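Local coordinates for protein 6-phosphogluconolactonase (Thermotoga maritima, PDB 1VL1) that hydrolyses 6-phosphogluconolactone to 6-phosphogluconate, the second step of the oxidative pentose phosphate pathway, at residues K46-L51 / H75-D80. Sequence-based numbering, arbitrary orientation.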
loop_
_atom_site.group_PDB
_atom_site.type_symbol
_atom_site.label_atom_id
_atom_site.label_comp_id
_atom_site.label_asym_id
_atom_site.label_seq_id
_atom_site.Cartn_x
_atom_site.Cartn_y
_atom_site.Cartn_z
ATOM N N LYS A 46 -11.939 -8.412 12.773
ATOM C CA LYS A 46 -11.752 -7.485 11.651
ATOM C C LYS A 46 -10.270 -7.337 11.372
ATOM O O LYS A 46 -9.462 -7.308 12.303
ATOM C CB LYS A 46 -12.317 -6.110 11.977
ATOM C CG LYS A 46 -13.721 -6.164 12.525
ATOM C CD LYS A 46 -14.337 -4.759 12.642
ATOM C CE LYS A 46 -13.741 -3.967 13.812
ATOM N NZ LYS A 46 -14.426 -2.664 14.120
ATOM N N ILE A 47 -9.918 -7.239 10.113
ATOM C CA ILE A 47 -8.529 -6.958 9.780
ATOM C C ILE A 47 -8.440 -5.686 8.947
ATOM O O ILE A 47 -9.416 -5.316 8.244
ATOM C CB ILE A 47 -7.820 -8.174 9.119
ATOM C CG1 ILE A 47 -8.427 -8.506 7.743
ATOM C CG2 ILE A 47 -7.910 -9.404 10.020
ATOM C CD1 ILE A 47 -7.501 -9.352 6.853
ATOM N N PHE A 48 -7.266 -5.033 9.003
ATOM C CA PHE A 48 -7.072 -3.747 8.386
ATOM C C PHE A 48 -5.872 -3.821 7.471
ATOM O O PHE A 48 -4.752 -4.173 7.924
ATOM C CB PHE A 48 -6.900 -2.649 9.429
ATOM C CG PHE A 48 -8.055 -2.587 10.344
ATOM C CD1 PHE A 48 -8.094 -3.439 11.451
ATOM C CD2 PHE A 48 -9.164 -1.819 10.054
ATOM C CE1 PHE A 48 -9.186 -3.482 12.280
ATOM C CE2 PHE A 48 -10.301 -1.853 10.913
ATOM C CZ PHE A 48 -10.295 -2.676 12.012
ATOM N N VAL A 49 -6.138 -3.559 6.201
ATOM C CA VAL A 49 -5.167 -3.738 5.107
ATOM C C VAL A 49 -4.927 -2.444 4.313
ATOM O O VAL A 49 -5.842 -1.855 3.782
ATOM C CB VAL A 49 -5.595 -4.881 4.156
ATOM C CG1 VAL A 49 -4.518 -5.157 3.134
ATOM C CG2 VAL A 49 -5.988 -6.145 4.953
ATOM N N VAL A 50 -3.649 -2.023 4.218
ATOM C CA VAL A 50 -3.200 -0.867 3.438
ATOM C C VAL A 50 -2.785 -1.361 2.044
ATOM O O VAL A 50 -2.105 -2.403 1.941
ATOM C CB VAL A 50 -1.996 -0.174 4.058
ATOM C CG1 VAL A 50 -1.415 0.880 3.095
ATOM C CG2 VAL A 50 -2.377 0.466 5.356
ATOM N N LEU A 51 -3.265 -0.675 1.004
ATOM C CA LEU A 51 -2.964 -1.032 -0.396
ATOM C C LEU A 51 -2.314 0.125 -1.152
ATOM O O LEU A 51 -2.864 1.226 -1.184
ATOM C CB LEU A 51 -4.246 -1.359 -1.129
ATOM C CG LEU A 51 -5.129 -2.436 -0.567
ATOM C CD1 LEU A 51 -6.435 -2.576 -1.403
ATOM C CD2 LEU A 51 -4.395 -3.759 -0.420
ATOM N N HIS A 75 -11.094 -4.547 6.124
ATOM C CA HIS A 75 -11.102 -3.076 5.860
ATOM C C HIS A 75 -9.889 -2.653 5.084
ATOM O O HIS A 75 -8.755 -3.048 5.434
ATOM C CB HIS A 75 -11.180 -2.319 7.180
ATOM C CG HIS A 75 -12.433 -2.593 7.932
ATOM N ND1 HIS A 75 -13.423 -1.655 8.100
ATOM C CD2 HIS A 75 -12.871 -3.728 8.522
ATOM C CE1 HIS A 75 -14.430 -2.208 8.751
ATOM N NE2 HIS A 75 -14.119 -3.461 9.021
ATOM N N PHE A 76 -10.095 -1.849 4.035
ATOM C CA PHE A 76 -9.004 -1.500 3.137
ATOM C C PHE A 76 -8.730 0.026 3.171
ATOM O O PHE A 76 -9.656 0.796 3.256
ATOM C CB PHE A 76 -9.341 -1.908 1.668
ATOM C CG PHE A 76 -9.330 -3.412 1.428
ATOM C CD1 PHE A 76 -8.136 -4.088 1.339
ATOM C CD2 PHE A 76 -10.493 -4.131 1.351
ATOM C CE1 PHE A 76 -8.089 -5.450 1.117
ATOM C CE2 PHE A 76 -10.440 -5.522 1.130
ATOM C CZ PHE A 76 -9.253 -6.141 1.021
ATOM N N PHE A 77 -7.456 0.388 3.063
ATOM C CA PHE A 77 -7.018 1.767 3.068
ATOM C C PHE A 77 -6.028 1.988 1.966
ATOM O O PHE A 77 -5.123 1.176 1.792
ATOM C CB PHE A 77 -6.325 2.091 4.405
ATOM C CG PHE A 77 -7.164 1.785 5.604
ATOM C CD1 PHE A 77 -7.259 0.486 6.091
ATOM C CD2 PHE A 77 -7.829 2.772 6.249
ATOM C CE1 PHE A 77 -8.068 0.191 7.145
ATOM C CE2 PHE A 77 -8.657 2.480 7.341
ATOM C CZ PHE A 77 -8.748 1.205 7.794
ATOM N N LEU A 78 -6.136 3.053 1.180
ATOM C CA LEU A 78 -5.042 3.381 0.255
ATOM C C LEU A 78 -3.791 3.869 0.966
ATOM O O LEU A 78 -3.901 4.641 1.920
ATOM C CB LEU A 78 -5.494 4.482 -0.677
ATOM C CG LEU A 78 -6.180 3.961 -1.924
ATOM C CD1 LEU A 78 -7.243 2.916 -1.738
ATOM C CD2 LEU A 78 -6.695 5.145 -2.641
ATOM N N SER A 79 -2.607 3.538 0.458
ATOM C CA SER A 79 -1.362 4.013 1.043
ATOM C C SER A 79 -1.144 5.491 0.650
ATOM O O SER A 79 -0.427 6.201 1.331
ATOM C CB SER A 79 -0.164 3.216 0.531
ATOM O OG SER A 79 -0.114 3.199 -0.881
ATOM N N ASP A 80 -1.686 5.893 -0.476
ATOM C CA ASP A 80 -1.493 7.210 -1.001
ATOM C C ASP A 80 -2.451 7.455 -2.165
ATOM O O ASP A 80 -3.017 6.548 -2.759
ATOM C CB ASP A 80 -0.051 7.430 -1.467
ATOM C CG ASP A 80 0.303 6.573 -2.644
ATOM O OD1 ASP A 80 0.459 5.334 -2.507
ATOM O OD2 ASP A 80 0.381 7.089 -3.755
#
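Phe48 and His75 are paired neighbours on parallel strands 47-51 and 74-82, the two strands of a beta-alpha-beta unit that crosses over through helix 57-64. Five backbone hydrogen bonds join them. Val49 gives its N to His75 O and takes Phe77 N on its own O, and Leu51 N reaches Phe77 O at 2.7 Å; the odd-numbered residues carry the bonding between these strands, while Phe48 and Val50 turn theirs to strand 140-143.

His75 leaves the sheet on the same side as Phe48, its ring swung beside its own backbone N (chi1 -63°). Its CB rests 3.5 Å from Phe48 CD2. Next along, His75 CG meets Phe48 CE2 at 3.7 Å, that carbon lying over one imidazole face, while His75 CD2 has Ile47 O near the ring plane at 3.8 Å. At the tip, His75 NE2 comes within 3.9 Å of Lys46 CD. Imidazole suits this partly exposed end of the strand, offering a flat face to Phe48 and polar nitrogens beyond it; an alanine here would probably leave Phe48 CE2 without the ring it lies over and Lys46 CD without its neighbour.

Deeper on that side, Phe48 CD2 meets Phe77 CE1 edge to edge. Phe77 is buried and also stacks on His112, a place that suits a large flat apolar group. On the other side of the sheet, Phe76 lies alongside beta-branched Val49 and is crossed by Leu51, whose CD1 touches Phe76 CD1 at 3.6 Å; helix 92-101 covers both Leu51 and Phe76.

Where strand 74-82 is interrupted at Ser79, Val50 CG1 packs on Ser79 CB and Ser79 N bonds to Leu51 O from above the carbonyl plane. Serine suits the spot because its OG donates to the anti lone pair of Asp80 OD1 at 2.7 Å.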